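Local coordinates for Lmo0181 protein (Listeria monocytogenes serovar 1/2a, PDB 5F7V) that binds cycloalternan, a cyclic tetrasaccharide of glucose, at the cell surface and probably hands it to an ABC transporter for uptake, at residues S128-I133 with Q268-N273; T178-Y183 with H279-G284; T274-H279 with L349-L354. All coordinates share one frame; numbering follows the deposited sequence. Where two conformers were deposited one is given.

Contact 1 of 3, residues S128-I133 with Q268-N273; sequences SNVVTI and QVEAGN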
loop_
_atom_site.group_PDB
_atom_site.type_symbol
_atom_site.label_atom_id
_atom_site.label_comp_id
_atom_site.label_asym_id
_atom_site.label_seq_id
_atom_site.Cartn_x
_atom_site.Cartn_y
_atom_site.Cartn_z
ATOM N N SER A 128 -4.983 4.692 -0.080
ATOM C CA SER A 128 -4.250 4.648 -1.361
ATOM C C SER A 128 -4.563 3.383 -2.141
ATOM O O SER A 128 -5.219 2.467 -1.649
ATOM C CB SER A 128 -2.739 4.693 -1.068
ATOM O OG SER A 128 -2.298 3.543 -0.377
ATOM N N ASN A 129 -4.112 3.369 -3.389
ATOM C CA ASN A 129 -4.235 2.192 -4.251
ATOM C C ASN A 129 -3.083 2.170 -5.226
ATOM O O ASN A 129 -2.157 2.971 -5.158
ATOM C CB ASN A 129 -5.629 2.130 -4.865
ATOM C CG ASN A 129 -5.939 3.318 -5.735
ATOM O OD1 ASN A 129 -5.077 4.148 -6.042
ATOM N ND2 ASN A 129 -7.192 3.437 -6.141
ATOM N N VAL A 130 -3.151 1.130 -6.062
ATOM C CA VAL A 130 -2.113 0.860 -7.046
ATOM C C VAL A 130 -2.700 1.019 -8.429
ATOM O O VAL A 130 -3.871 0.777 -8.665
ATOM C CB VAL A 130 -1.567 -0.561 -6.818
ATOM C CG1 VAL A 130 -0.719 -1.081 -7.992
ATOM C CG2 VAL A 130 -0.773 -0.614 -5.498
ATOM N N VAL A 131 -1.877 1.531 -9.343
ATOM C CA VAL A 131 -2.256 1.770 -10.725
ATOM C C VAL A 131 -1.119 1.310 -11.609
ATOM O O VAL A 131 -0.011 1.035 -11.141
ATOM C CB VAL A 131 -2.552 3.260 -11.010
ATOM C CG1 VAL A 131 -3.839 3.654 -10.294
ATOM C CG2 VAL A 131 -1.432 4.174 -10.577
ATOM N N THR A 132 -1.424 1.212 -12.896
ATOM C CA THR A 132 -0.350 1.030 -13.891
ATOM C C THR A 132 0.187 2.381 -14.260
ATOM O O THR A 132 -0.533 3.196 -14.841
ATOM C CB THR A 132 -0.886 0.304 -15.115
ATOM O OG1 THR A 132 -1.392 -0.963 -14.686
ATOM C CG2 THR A 132 0.209 0.126 -16.158
ATOM N N ILE A 133 1.461 2.604 -14.001
ATOM C CA ILE A 133 2.124 3.862 -14.310
ATOM C C ILE A 133 2.957 3.617 -15.562
ATOM O O ILE A 133 3.733 2.651 -15.598
ATOM C CB ILE A 133 3.006 4.329 -13.156
ATOM C CG1 ILE A 133 2.190 4.382 -11.856
ATOM C CG2 ILE A 133 3.627 5.685 -13.514
ATOM C CD1 ILE A 133 2.858 5.088 -10.727
ATOM N N GLN A 268 -3.123 4.342 -15.472
ATOM C CA GLN A 268 -4.340 3.637 -15.864
ATOM C C GLN A 268 -4.770 2.639 -14.804
ATOM O O GLN A 268 -3.969 2.154 -14.039
ATOM C CB GLN A 268 -4.127 2.924 -17.219
ATOM C CG GLN A 268 -5.375 2.337 -17.867
ATOM C CD GLN A 268 -6.456 3.367 -18.019
ATOM O OE1 GLN A 268 -7.307 3.519 -17.159
ATOM N NE2 GLN A 268 -6.422 4.091 -19.144
ATOM N N VAL A 269 -6.073 2.375 -14.767
ATOM C CA VAL A 269 -6.595 1.254 -13.967
ATOM C C VAL A 269 -5.934 -0.035 -14.365
ATOM O O VAL A 269 -5.786 -0.298 -15.557
ATOM C CB VAL A 269 -8.116 1.129 -14.158
ATOM C CG1 VAL A 269 -8.681 0.000 -13.282
ATOM C CG2 VAL A 269 -8.846 2.430 -13.868
ATOM N N GLU A 270 -5.492 -0.828 -13.391
ATOM C CA GLU A 270 -4.830 -2.096 -13.731
ATOM C C GLU A 270 -5.755 -3.085 -14.443
ATOM O O GLU A 270 -6.949 -3.188 -14.100
ATOM C CB GLU A 270 -4.281 -2.738 -12.482
ATOM C CG GLU A 270 -3.198 -1.924 -11.794
ATOM C CD GLU A 270 -2.611 -2.794 -10.694
ATOM O OE1 GLU A 270 -3.229 -2.893 -9.629
ATOM O OE2 GLU A 270 -1.520 -3.379 -10.859
ATOM N N ALA A 271 -5.169 -3.830 -15.361
ATOM C CA ALA A 271 -5.907 -4.890 -16.066
ATOM C C ALA A 271 -6.150 -6.120 -15.201
ATOM O O ALA A 271 -5.287 -6.524 -14.446
ATOM C CB ALA A 271 -5.131 -5.285 -17.311
ATOM N N GLY A 272 -7.305 -6.747 -15.337
ATOM C CA GLY A 272 -7.582 -8.048 -14.739
ATOM C C GLY A 272 -7.702 -9.109 -15.796
ATOM O O GLY A 272 -7.315 -8.931 -16.937
ATOM N N ASN A 273 -8.270 -10.225 -15.385
ATOM C CA ASN A 273 -8.485 -11.357 -16.290
ATOM C C ASN A 273 -9.939 -11.734 -16.294
ATOM O O ASN A 273 -10.670 -11.216 -17.155
ATOM C CB ASN A 273 -7.542 -12.522 -16.024
ATOM C CG ASN A 273 -7.424 -13.425 -17.241
ATOM O OD1 ASN A 273 -7.413 -12.946 -18.383
ATOM N ND2 ASN A 273 -7.345 -14.707 -17.036
HETATM O O HOH W 1 -5.748 0.358 -10.693
HETATM O O HOH W 2 -4.722 -1.680 -7.782
HETATM O O HOH W 3 -2.562 -2.753 -16.476
#
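The carbonyl oxygen of Val130 is gripped by two waters, and both lead across to Glu270. One water donates to Val130 O at 2.7 Å and to Glu270 OE1, so it ties the backbone to the carboxylate; the other donates to Val130 O and accepts from Glu270 N at 3.0 Å. These waters carry on where a short antiparallel bridge of the solute-binding-protein fold runs out: Thr132 and Gln268 form a hydrogen-bonded pair, after which the chain from Gln268 onward parts from the strand. In that pair Thr132 N donates to Gln268 O at 2.9 Å, and Gln268 N returns an equally short bond to Thr132 O. Beta-branched Val130, Val131 and Thr132 suit the extended backbone, and Val131 CB rests against Gln268 O at 3.5 Å. Glu270 is long enough to reach back along the strand: with CG anti to its carbonyl carbon (chi1 -63°) and the chain extended beyond, its methylene carbon CG passes Thr132 OG1 at 3.5 Å and its carboxylate arrives beside Val130 CG1. The buried acid is not left to water alone. Lys184 forms a salt bridge to OE1 and His249 ND1 is hydrogen-bonded to OE2, which probably favours the ionised form and fixes the rotation of the group. Gln268 turns its amide from the bridge to the departing chain, where OE1 accepts from Val269 N and NE2 bonds to Pro147 O. Thr132, by contrast, extends the bridge with its hydroxyl: a third water lies 2.8 Å from Thr132 OG1 and accepts from Ala271 N at 3.0 Å.

Contact 2 of 3, residues T178-Y183 with H279-G284; sequences TMNEFY and HFFANG. With GLC (alpha-D-glucopyranose), chain B; GLC (alpha-D-glucopyranose), chain C.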
loop_
_atom_site.group_PDB
_atom_site.type_symbol
_atom_site.label_atom_id
_atom_site.label_comp_id
_atom_site.label_asym_id
_atom_site.label_seq_id
_atom_site.Cartn_x
_atom_site.Cartn_y
_atom_site.Cartn_z
ATOM N N THR A 178 4.701 -10.896 -4.929
ATOM C CA THR A 178 4.697 -10.917 -3.480
ATOM C C THR A 178 3.305 -11.310 -3.001
ATOM O O THR A 178 2.350 -11.256 -3.770
ATOM C CB THR A 178 5.026 -9.525 -2.897
ATOM O OG1 THR A 178 3.969 -8.642 -3.328
ATOM C CG2 THR A 178 6.398 -9.047 -3.307
ATOM N N MET A 179 3.194 -11.694 -1.731
ATOM C CA MET A 179 1.883 -11.960 -1.152
ATOM C C MET A 179 0.974 -10.753 -1.280
ATOM O O MET A 179 -0.213 -10.902 -1.577
ATOM C CB MET A 179 2.038 -12.409 0.314
ATOM C CG MET A 179 0.695 -12.608 0.987
ATOM S SD MET A 179 -0.258 -14.001 0.307
ATOM C CE MET A 179 0.030 -15.181 1.603
ATOM N N ASN A 180 1.497 -9.552 -1.032
ATOM C CA ASN A 180 0.629 -8.365 -1.080
ATOM C C ASN A 180 0.103 -8.129 -2.472
ATOM O O ASN A 180 -1.075 -7.798 -2.643
ATOM C CB ASN A 180 1.358 -7.112 -0.601
ATOM C CG ASN A 180 0.742 -6.501 0.627
ATOM O OD1 ASN A 180 0.301 -7.209 1.549
ATOM N ND2 ASN A 180 0.698 -5.176 0.648
ATOM N N GLU A 181 0.937 -8.364 -3.482
ATOM C CA GLU A 181 0.445 -8.185 -4.851
ATOM C C GLU A 181 -0.504 -9.316 -5.227
ATOM O O GLU A 181 -1.469 -9.149 -5.971
ATOM C CB GLU A 181 1.618 -8.128 -5.817
ATOM C CG GLU A 181 1.234 -7.578 -7.185
ATOM C CD GLU A 181 0.995 -6.078 -7.208
ATOM O OE1 GLU A 181 1.246 -5.346 -6.196
ATOM O OE2 GLU A 181 0.576 -5.608 -8.300
ATOM N N PHE A 182 -0.183 -10.504 -4.721
ATOM C CA PHE A 182 -0.891 -11.706 -5.189
ATOM C C PHE A 182 -2.313 -11.795 -4.723
ATOM O O PHE A 182 -3.112 -12.353 -5.461
ATOM C CB PHE A 182 -0.133 -12.934 -4.729
ATOM C CG PHE A 182 -0.632 -14.185 -5.400
ATOM C CD1 PHE A 182 -0.530 -14.311 -6.782
ATOM C CD2 PHE A 182 -1.224 -15.205 -4.696
ATOM C CE1 PHE A 182 -0.989 -15.425 -7.447
ATOM C CE2 PHE A 182 -1.690 -16.325 -5.354
ATOM C CZ PHE A 182 -1.584 -16.417 -6.725
ATOM N N TYR A 183 -2.675 -11.267 -3.556
ATOM C CA TYR A 183 -4.104 -11.423 -3.221
ATOM C C TYR A 183 -4.942 -10.650 -4.237
ATOM O O TYR A 183 -6.069 -11.024 -4.538
ATOM C CB TYR A 183 -4.460 -11.077 -1.778
ATOM C CG TYR A 183 -4.335 -9.642 -1.319
ATOM C CD1 TYR A 183 -5.337 -8.729 -1.546
ATOM C CD2 TYR A 183 -3.220 -9.189 -0.634
ATOM C CE1 TYR A 183 -5.263 -7.431 -1.077
ATOM C CE2 TYR A 183 -3.120 -7.906 -0.156
ATOM C CZ TYR A 183 -4.139 -7.036 -0.405
ATOM O OH TYR A 183 -4.055 -5.762 0.095
ATOM N N HIS A 279 -6.065 -2.829 -5.581
ATOM C CA HIS A 279 -5.659 -2.682 -4.173
ATOM C C HIS A 279 -6.393 -1.532 -3.510
ATOM O O HIS A 279 -6.739 -0.533 -4.109
ATOM C CB HIS A 279 -4.165 -2.409 -4.097
ATOM C CG HIS A 279 -3.344 -3.653 -4.048
ATOM N ND1 HIS A 279 -2.229 -3.840 -4.830
ATOM C CD2 HIS A 279 -3.434 -4.742 -3.252
ATOM C CE1 HIS A 279 -1.673 -4.996 -4.519
ATOM N NE2 HIS A 279 -2.378 -5.551 -3.561
ATOM N N PHE A 280 -6.590 -1.662 -2.207
ATOM C CA PHE A 280 -7.029 -0.610 -1.286
ATOM C C PHE A 280 -6.189 -0.730 -0.032
ATOM O O PHE A 280 -6.208 -1.741 0.654
ATOM C CB PHE A 280 -8.513 -0.752 -0.950
ATOM C CG PHE A 280 -9.020 0.357 -0.071
ATOM C CD1 PHE A 280 -9.476 1.542 -0.647
ATOM C CD2 PHE A 280 -8.970 0.244 1.306
ATOM C CE1 PHE A 280 -9.938 2.566 0.162
ATOM C CE2 PHE A 280 -9.402 1.282 2.109
ATOM C CZ PHE A 280 -9.873 2.409 1.519
ATOM N N PHE A 281 -5.456 0.330 0.237
ATOM C CA PHE A 281 -4.576 0.400 1.409
ATOM C C PHE A 281 -4.989 1.591 2.246
ATOM O O PHE A 281 -5.548 2.549 1.759
ATOM C CB PHE A 281 -3.121 0.499 0.940
ATOM C CG PHE A 281 -2.617 -0.742 0.271
ATOM C CD1 PHE A 281 -2.614 -1.952 0.960
ATOM C CD2 PHE A 281 -2.095 -0.690 -0.994
ATOM C CE1 PHE A 281 -2.159 -3.093 0.341
ATOM C CE2 PHE A 281 -1.644 -1.841 -1.615
ATOM C CZ PHE A 281 -1.661 -3.039 -0.944
ATOM N N ALA A 282 -4.660 1.538 3.520
ATOM C CA ALA A 282 -4.906 2.656 4.419
ATOM C C ALA A 282 -3.916 2.680 5.535
ATOM O O ALA A 282 -3.526 1.624 6.024
ATOM C CB ALA A 282 -6.301 2.611 5.015
ATOM N N ASN A 283 -3.481 3.873 5.914
ATOM C CA ASN A 283 -2.649 4.040 7.104
ATOM C C ASN A 283 -3.428 4.709 8.205
ATOM O O ASN A 283 -4.266 5.565 7.918
ATOM C CB ASN A 283 -1.441 4.884 6.737
ATOM C CG ASN A 283 -0.582 4.175 5.692
ATOM O OD1 ASN A 283 -0.301 3.001 5.833
ATOM N ND2 ASN A 283 -0.144 4.901 4.660
ATOM N N GLY A 284 -3.117 4.330 9.428
ATOM C CA GLY A 284 -3.782 4.837 10.623
ATOM C C GLY A 284 -2.754 5.140 11.672
ATOM O O GLY A 284 -1.626 4.644 11.613
HETATM C C1 GLC B . 3.370 -2.986 -0.446
HETATM C C2 GLC B . 4.712 -2.754 -1.127
HETATM C C3 GLC B . 4.496 -1.892 -2.371
HETATM C C4 GLC B . 3.488 -2.567 -3.282
HETATM C C5 GLC B . 2.215 -2.972 -2.525
HETATM C C6 GLC B . 1.277 -3.882 -3.323
HETATM O O2 GLC B . 5.648 -2.138 -0.225
HETATM O O3 GLC B . 5.774 -1.779 -3.013
HETATM O O4 GLC B . 3.082 -1.672 -4.331
HETATM O O5 GLC B . 2.479 -3.680 -1.314
HETATM O O6 GLC B . 1.982 -5.067 -3.676
HETATM C C1 GLC C . 2.030 1.975 1.004
HETATM C C2 GLC C . 0.844 2.352 1.863
HETATM C C3 GLC C . 0.625 1.306 2.941
HETATM C C4 GLC C . 0.560 -0.089 2.331
HETATM C C5 GLC C . 1.814 -0.362 1.511
HETATM C C6 GLC C . 1.761 -1.692 0.771
HETATM O O2 GLC C . 1.083 3.644 2.433
HETATM O O3 GLC C . -0.615 1.600 3.579
HETATM O O4 GLC C . 0.540 -1.032 3.407
HETATM O O5 GLC C . 1.931 0.653 0.490
HETATM O O6 GLC C . 2.930 -1.675 -0.080
HETATM O O HOH W 4 -6.026 -4.124 -0.657
#
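Asn180 and Phe281 reach toward each other from the helix and the strand, beside two glucose units of the bound glycan, with amide and ring planes nearly parallel. Asn180 ND2 donates to the ring oxygen O5 of the chain B glucose at 3.0 Å. Next along the helix, Glu181 OE1 accepts from O6 of the same sugar at 2.6 Å; its CG is anti to the backbone N (chi1 -165°), and a bend at the next bond turns the carboxylate back toward the pocket. Phe281 offers a flat apolar face, over whose centre lies C6 of the chain C glucose. Asn283 suits a pair of neighbouring hydroxyls: OD1 accepts from O3 of the chain C glucose at 2.7 Å while ND2 donates to its O2 at 2.8 Å.

His279 belongs to this first shell and also braces it. Its CE1 touches C6 of the chain B glucose, while NE2 donates to Asn180 O at 2.8 Å, in the plane of the imidazole but 40° above that of the peptide carbonyl, which fastens the strand to the first turn of the helix. Behind it stands Tyr183, whose face receives an edge of the imidazole in an offset edge-to-face pair with planes at 77°. Tyr183 OH donates to a water at 2.7 Å that also accepts from Phe280 N. Glu77 and Trp361 bond to ND2 and OD1 of Asn180, holding its amide in one rotation, and Thr178 OG1 caps the helix by accepting from Glu181 N at 3.0 Å. Helix 179-187 packs Met179 on helix 361-376 and Phe182 on helix 206-220, while strand 278-287 has strand 119-135 as a neighbour in the sheet.

Contact 3 of 3, residues T274-H279 with L349-L354; sequences TQKATH and LQYMVL. With GLC (alpha-D-glucopyranose), chain B.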
loop_
_atom_site.group_PDB
_atom_site.type_symbol
_atom_site.label_atom_id
_atom_site.label_comp_id
_atom_site.label_asym_id
_atom_site.label_seq_id
_atom_site.Cartn_x
_atom_site.Cartn_y
_atom_site.Cartn_z
ATOM N N THR A 274 -10.388 -12.571 -15.380
ATOM C CA THR A 274 -11.833 -12.808 -15.305
ATOM C C THR A 274 -12.585 -11.623 -14.716
ATOM O O THR A 274 -13.809 -11.493 -14.916
ATOM C CB THR A 274 -12.122 -14.044 -14.458
ATOM O OG1 THR A 274 -11.679 -13.828 -13.115
ATOM C CG2 THR A 274 -11.503 -15.307 -15.077
ATOM N N GLN A 275 -11.882 -10.787 -13.957
ATOM C CA GLN A 275 -12.512 -9.582 -13.402
ATOM C C GLN A 275 -11.442 -8.614 -13.016
ATOM O O GLN A 275 -10.274 -8.964 -12.896
ATOM C CB GLN A 275 -13.384 -9.905 -12.193
ATOM C CG GLN A 275 -12.655 -10.662 -11.082
ATOM C CD GLN A 275 -13.578 -11.291 -10.039
ATOM O OE1 GLN A 275 -14.780 -11.524 -10.290
ATOM N NE2 GLN A 275 -13.038 -11.580 -8.898
ATOM N N LYS A 276 -11.857 -7.366 -12.868
ATOM C CA LYS A 276 -10.987 -6.348 -12.332
ATOM C C LYS A 276 -10.841 -6.529 -10.835
ATOM O O LYS A 276 -11.793 -6.945 -10.153
ATOM C CB LYS A 276 -11.571 -4.969 -12.642
ATOM C CG LYS A 276 -11.780 -4.777 -14.140
ATOM C CD LYS A 276 -12.395 -3.449 -14.523
ATOM C CE LYS A 276 -12.622 -3.310 -16.010
ATOM N NZ LYS A 276 -13.406 -2.107 -16.370
ATOM N N ALA A 277 -9.651 -6.222 -10.331
ATOM C CA ALA A 277 -9.425 -6.193 -8.887
ATOM C C ALA A 277 -8.264 -5.257 -8.619
ATOM O O ALA A 277 -7.200 -5.385 -9.255
ATOM C CB ALA A 277 -9.150 -7.583 -8.340
ATOM N N THR A 278 -8.502 -4.334 -7.700
ATOM C CA THR A 278 -7.511 -3.299 -7.399
ATOM C C THR A 278 -7.262 -3.270 -5.904
ATOM O O THR A 278 -8.067 -3.680 -5.050
ATOM C CB THR A 278 -8.026 -1.954 -7.864
ATOM O OG1 THR A 278 -9.284 -1.715 -7.233
ATOM C CG2 THR A 278 -8.149 -1.964 -9.407
ATOM N N HIS A 279 -6.065 -2.829 -5.581
ATOM C CA HIS A 279 -5.659 -2.682 -4.173
ATOM C C HIS A 279 -6.393 -1.532 -3.510
ATOM O O HIS A 279 -6.739 -0.533 -4.109
ATOM C CB HIS A 279 -4.165 -2.409 -4.097
ATOM C CG HIS A 279 -3.344 -3.653 -4.048
ATOM N ND1 HIS A 279 -2.229 -3.840 -4.830
ATOM C CD2 HIS A 279 -3.434 -4.742 -3.252
ATOM C CE1 HIS A 279 -1.673 -4.996 -4.519
ATOM N NE2 HIS A 279 -2.378 -5.551 -3.561
ATOM N N LEU A 349 -11.402 2.430 -7.386
ATOM C CA LEU A 349 -12.065 2.077 -6.137
ATOM C C LEU A 349 -13.275 1.198 -6.327
ATOM O O LEU A 349 -13.616 0.447 -5.425
ATOM C CB LEU A 349 -12.424 3.333 -5.376
ATOM C CG LEU A 349 -11.252 4.213 -4.940
ATOM C CD1 LEU A 349 -11.759 5.540 -4.432
ATOM C CD2 LEU A 349 -10.418 3.504 -3.887
ATOM N N GLN A 350 -13.910 1.223 -7.494
ATOM C CA GLN A 350 -15.025 0.328 -7.763
ATOM C C GLN A 350 -14.651 -1.155 -7.617
ATOM O O GLN A 350 -15.443 -1.993 -7.223
ATOM C CB GLN A 350 -15.567 0.537 -9.185
ATOM C CG GLN A 350 -16.814 -0.292 -9.458
ATOM C CD GLN A 350 -17.491 -0.048 -10.814
ATOM O OE1 GLN A 350 -18.154 -0.916 -11.388
ATOM N NE2 GLN A 350 -17.280 1.126 -11.357
ATOM N N TYR A 351 -13.398 -1.471 -7.942
ATOM C CA TYR A 351 -12.962 -2.866 -8.055
ATOM C C TYR A 351 -12.085 -3.269 -6.899
ATOM O O TYR A 351 -11.427 -4.287 -6.975
ATOM C CB TYR A 351 -12.203 -3.068 -9.377
ATOM C CG TYR A 351 -12.825 -2.306 -10.522
ATOM C CD1 TYR A 351 -14.105 -2.624 -10.976
ATOM C CD2 TYR A 351 -12.138 -1.249 -11.119
ATOM C CE1 TYR A 351 -14.656 -1.916 -12.027
ATOM C CE2 TYR A 351 -12.728 -0.530 -12.152
ATOM C CZ TYR A 351 -13.958 -0.837 -12.611
ATOM O OH TYR A 351 -14.547 -0.128 -13.640
ATOM N N MET A 352 -12.092 -2.530 -5.811
ATOM C CA MET A 352 -11.165 -2.779 -4.720
ATOM C C MET A 352 -11.361 -4.146 -4.078
ATOM O O MET A 352 -12.482 -4.671 -3.973
ATOM C CB MET A 352 -11.298 -1.689 -3.652
ATOM C CG MET A 352 -12.585 -1.742 -2.859
ATOM S SD MET A 352 -12.606 -0.671 -1.392
ATOM C CE MET A 352 -12.787 0.809 -2.265
ATOM N N VAL A 353 -10.255 -4.693 -3.612
ATOM C CA VAL A 353 -10.249 -5.863 -2.750
ATOM C C VAL A 353 -9.454 -5.524 -1.496
ATOM O O VAL A 353 -8.303 -5.107 -1.551
ATOM C CB VAL A 353 -9.764 -7.135 -3.463
ATOM C CG1 VAL A 353 -10.830 -7.547 -4.461
ATOM C CG2 VAL A 353 -8.340 -6.989 -4.021
ATOM N N LEU A 354 -10.097 -5.677 -0.349
ATOM C CA LEU A 354 -9.497 -5.318 0.931
ATOM C C LEU A 354 -8.395 -6.312 1.278
ATOM O O LEU A 354 -8.478 -7.485 0.900
ATOM C CB LEU A 354 -10.574 -5.280 2.004
ATOM C CG LEU A 354 -11.715 -4.304 1.728
ATOM C CD1 LEU A 354 -12.747 -4.446 2.826
ATOM C CD2 LEU A 354 -11.200 -2.876 1.683
HETATM C C1 GLC B . 3.370 -2.986 -0.446
HETATM C C2 GLC B . 4.712 -2.754 -1.127
HETATM C C3 GLC B . 4.496 -1.892 -2.371
HETATM C C4 GLC B . 3.488 -2.567 -3.282
HETATM C C5 GLC B . 2.215 -2.972 -2.525
HETATM C C6 GLC B . 1.277 -3.882 -3.323
HETATM O O2 GLC B . 5.648 -2.138 -0.225
HETATM O O3 GLC B . 5.774 -1.779 -3.013
HETATM O O4 GLC B . 3.082 -1.672 -4.331
HETATM O O5 GLC B . 2.479 -3.680 -1.314
HETATM O O6 GLC B . 1.982 -5.067 -3.676
HETATM O O HOH W 5 -12.364 -7.067 -7.458
HETATM O O HOH W 6 -12.630 0.588 -15.460
#
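Tyr351, Thr278 and Lys276 bury the most surface here. The phenol ring of Tyr351 is covered on one face by Lys276, whose CD sits 3.6 Å from the ring centroid and 13° off the normal, a CH-pi contact; CB of Gln350 lies over the centre of the opposite face. Lysine fits because its extended chain runs the length of the tyrosine side chain, so that methylenes meet the ring and the ammonium passes beyond it. There one water accepts from Lys276 NZ at 2.9 Å and lies 2.7 Å from Tyr351 OH, while the charge itself is paired with Asp150.

Thr278 joins the backbones in a parallel bridge with Met352. Thr278 N donates to Tyr351 O at 3.0 Å, and Val353 N donates to Thr278 O at 2.8 Å. Tyr351 O has further company: a water donates to it and to Lys276 O, and Ala277 CA makes a CA-H...O contact at 3.4 Å. A similar contact brings Met352 CA to Thr278 O at 3.2 Å. With OG1 placed between backbone N and carbonyl carbon (chi1 57°), Thr278 sends its hydroxyl to Ser348 O and keeps its methyl CG2 at the edge of the Tyr351 ring; one beta-branched side chain thus serves a polar and an apolar partner. This is structural packing of the solute-binding-protein fold, placed just before the pocket residue His279. The short, weakly bonded strand 352-353 lies parallel to the start of strand 278-287, which also pairs antiparallel with strand 119-135, while Ala277 touches Ala187 of helix 179-187 and Met352 rests on Phe280.

In the fold
All three contacts meet around the start of strand 278-287, next to the glycan pocket. Contacts 2 and 3, centres about 11 Å apart, share His279: contact 3 anchors the residue before it, Thr278, to 349-354, and contact 2 brings its ring to the sugar. Contact 1, whose centre is about 9 Å from that of contact 3, backs the same residue, with Val130 CG2 3.6 Å from His279 ND1. Contacts 1 and 2 are also joined through Lys184, which pairs with both Glu270 and Glu181 and would offset the closeness of their carboxylates. The paired strands 119-135 and 278-287 thus connect sugar-binding side chains to the packing behind them.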